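Local coordinates for DUF3299 domain-containing protein (Pseudomonas aeruginosa, PDB 4HSP) that is of unknown function but belongs to the DUF3299 family, whose members are grouped with the OB-fold clan, at residues F115-T120 and Y135-S140. Numbering follows the deposited sequence.
With EDO (1,2-ethanediol), chain J.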
loop_
_atom_site.group_PDB
_atom_site.type_symbol
_atom_site.label_atom_id
_atom_site.label_comp_id
_atom_site.label_asym_id
_atom_site.label_seq_id
_atom_site.Cartn_x
_atom_site.Cartn_y
_atom_site.Cartn_z
ATOM N N PHE A 115 -10.971 -7.380 -6.952
ATOM C CA PHE A 115 -11.981 -6.859 -7.864
ATOM C C PHE A 115 -12.803 -7.957 -8.485
ATOM O O PHE A 115 -12.394 -9.105 -8.468
ATOM C CB PHE A 115 -11.305 -6.091 -9.009
ATOM C CG PHE A 115 -10.670 -4.790 -8.609
ATOM C CD1 PHE A 115 -9.381 -4.758 -8.077
ATOM C CD2 PHE A 115 -11.340 -3.589 -8.790
ATOM C CE1 PHE A 115 -8.795 -3.553 -7.694
ATOM C CE2 PHE A 115 -10.754 -2.385 -8.399
ATOM C CZ PHE A 115 -9.486 -2.378 -7.853
ATOM N N TRP A 116 -13.961 -7.583 -9.042
ATOM C CA TRP A 116 -14.816 -8.362 -9.929
ATOM C C TRP A 116 -14.487 -7.893 -11.356
ATOM O O TRP A 116 -14.558 -6.697 -11.634
ATOM C CB TRP A 116 -16.328 -8.168 -9.626
ATOM C CG TRP A 116 -16.808 -8.874 -8.398
ATOM C CD1 TRP A 116 -17.139 -8.310 -7.198
ATOM C CD2 TRP A 116 -16.936 -10.290 -8.228
ATOM N NE1 TRP A 116 -17.411 -9.292 -6.274
ATOM C CE2 TRP A 116 -17.303 -10.519 -6.882
ATOM C CE3 TRP A 116 -16.769 -11.394 -9.084
ATOM C CZ2 TRP A 116 -17.547 -11.802 -6.385
ATOM C CZ3 TRP A 116 -16.998 -12.667 -8.586
ATOM C CH2 TRP A 116 -17.348 -12.866 -7.244
ATOM N N VAL A 117 -14.045 -8.809 -12.223
ATOM C CA VAL A 117 -13.789 -8.499 -13.635
ATOM C C VAL A 117 -14.870 -9.227 -14.480
ATOM O O VAL A 117 -14.915 -10.457 -14.491
ATOM C CB VAL A 117 -12.349 -8.840 -14.123
ATOM C CG1 VAL A 117 -12.208 -8.526 -15.604
ATOM C CG2 VAL A 117 -11.281 -8.112 -13.311
ATOM N N GLU A 118 -15.718 -8.467 -15.165
ATOM C CA GLU A 118 -16.766 -8.962 -16.066
ATOM C C GLU A 118 -16.406 -8.635 -17.487
ATOM O O GLU A 118 -15.964 -7.516 -17.754
ATOM C CB GLU A 118 -18.131 -8.299 -15.753
ATOM C CG GLU A 118 -18.579 -8.406 -14.304
ATOM C CD GLU A 118 -19.859 -7.674 -13.954
ATOM O OE1 GLU A 118 -20.680 -7.440 -14.870
ATOM O OE2 GLU A 118 -20.055 -7.358 -12.757
ATOM N N GLY A 119 -16.695 -9.542 -18.410
ATOM C CA GLY A 119 -16.470 -9.288 -19.832
ATOM C C GLY A 119 -16.481 -10.523 -20.699
ATOM O O GLY A 119 -16.814 -11.597 -20.228
ATOM N N THR A 120 -16.131 -10.379 -21.978
ATOM C CA THR A 120 -16.064 -11.494 -22.929
ATOM C C THR A 120 -14.835 -12.322 -22.579
ATOM O O THR A 120 -13.722 -11.790 -22.481
ATOM C CB THR A 120 -16.067 -10.977 -24.386
ATOM O OG1 THR A 120 -17.180 -10.092 -24.555
ATOM C CG2 THR A 120 -16.130 -12.112 -25.413
ATOM N N TYR A 135 -6.046 -18.026 -20.640
ATOM C CA TYR A 135 -7.300 -17.295 -20.776
ATOM C C TYR A 135 -7.092 -15.814 -20.999
ATOM O O TYR A 135 -6.121 -15.236 -20.510
ATOM C CB TYR A 135 -8.174 -17.485 -19.518
ATOM C CG TYR A 135 -8.454 -18.935 -19.194
ATOM C CD1 TYR A 135 -9.314 -19.696 -19.982
ATOM C CD2 TYR A 135 -7.807 -19.571 -18.130
ATOM C CE1 TYR A 135 -9.568 -21.038 -19.695
ATOM C CE2 TYR A 135 -8.052 -20.916 -17.838
ATOM C CZ TYR A 135 -8.940 -21.642 -18.620
ATOM O OH TYR A 135 -9.202 -22.960 -18.344
ATOM N N ARG A 136 -8.040 -15.199 -21.725
ATOM C CA ARG A 136 -8.079 -13.769 -22.012
ATOM C C ARG A 136 -9.487 -13.222 -21.735
ATOM O O ARG A 136 -10.484 -13.951 -21.807
ATOM C CB ARG A 136 -7.662 -13.460 -23.467
ATOM C CG ARG A 136 -6.226 -13.764 -23.828
ATOM C CD ARG A 136 -6.012 -13.528 -25.293
ATOM N NE ARG A 136 -5.426 -12.213 -25.547
ATOM C CZ ARG A 136 -4.262 -12.015 -26.159
ATOM N NH1 ARG A 136 -3.554 -13.048 -26.609
ATOM N NH2 ARG A 136 -3.802 -10.783 -26.336
HETATM N N MSE A 137 -9.559 -11.930 -21.444
HETATM C CA MSE A 137 -10.813 -11.239 -21.178
HETATM C C MSE A 137 -10.735 -9.780 -21.635
HETATM O O MSE A 137 -9.750 -9.078 -21.395
HETATM C CB MSE A 137 -11.143 -11.326 -19.687
HETATM C CG MSE A 137 -12.498 -10.796 -19.277
HETATM SE SE MSE A 137 -13.031 -11.711 -17.617
HETATM C CE MSE A 137 -14.565 -12.452 -18.277
ATOM N N GLN A 138 -11.775 -9.356 -22.331
ATOM C CA GLN A 138 -11.996 -7.988 -22.743
ATOM C C GLN A 138 -13.052 -7.515 -21.773
ATOM O O GLN A 138 -14.221 -7.881 -21.901
ATOM C CB GLN A 138 -12.414 -7.919 -24.222
ATOM C CG GLN A 138 -12.545 -6.501 -24.769
ATOM C CD GLN A 138 -11.248 -5.719 -24.748
ATOM O OE1 GLN A 138 -10.205 -6.187 -25.217
ATOM N NE2 GLN A 138 -11.298 -4.499 -24.215
ATOM N N ALA A 139 -12.617 -6.850 -20.713
ATOM C CA ALA A 139 -13.503 -6.428 -19.646
ATOM C C ALA A 139 -14.457 -5.280 -20.041
ATOM O O ALA A 139 -14.049 -4.299 -20.674
ATOM C CB ALA A 139 -12.698 -6.031 -18.424
ATOM N N SER A 140 -15.732 -5.432 -19.623
ATOM C CA SER A 140 -16.847 -4.483 -19.716
ATOM C C SER A 140 -16.913 -3.673 -18.422
ATOM O O SER A 140 -17.336 -2.510 -18.428
ATOM C CB SER A 140 -18.182 -5.222 -19.891
ATOM O OG SER A 140 -18.135 -6.357 -20.740
HETATM C C1 EDO J . -7.430 -9.549 -24.993
HETATM O O1 EDO J . -6.913 -10.114 -23.777
HETATM C C2 EDO J . -8.989 -9.595 -25.063
HETATM O O2 EDO J . -9.421 -10.814 -25.667
HETATM O O HOH W 1 -16.271 -6.927 -23.683
#
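Gly119 and Ala139 face each other as a non-hydrogen-bonded pair in a short antiparallel patch, set where both segments of the chain turn a corner, at Gly119 and Ser140, in the curled sheet of this DUF3299 domain; such sharply bent strands are consistent with its OB-clan assignment. The axes of strands 115-118 and 135-139 are nearly perpendicular (93°). The CA atoms of Gly119 and Ala139 approach to 4.1 Å, closeness that the missing side chain of Gly119 permits. Next to them Thr120 and Gln138 form a hydrogen-bonded pair: Gln138 N gives a bond of 3.1 Å to Thr120 O, and Thr120 N returns a more bent one to Gln138 O. Beyond the glycine, Ser140 N donates to Glu118 O at 2.8 Å. Gln138 O also accepts a bond from a water (2.9 Å), which is only weakly linked to Thr120 OG1.

Val117 carries the apolar part. Its CG1 stands anti to the backbone N, which turns it to Ala139 CB, 3.8 Å away. The same CG1 lies 3.9 Å from the selenium of Met137, a selenomethionine whose side chain runs past the valine in the opposite direction. Val100 of strand 98-102 packs on both Val117 and Ala139. Three backbone hydrogen bonds join the segments at the corner, while Val117, Met137 and Ala139 add apolar packing beside it.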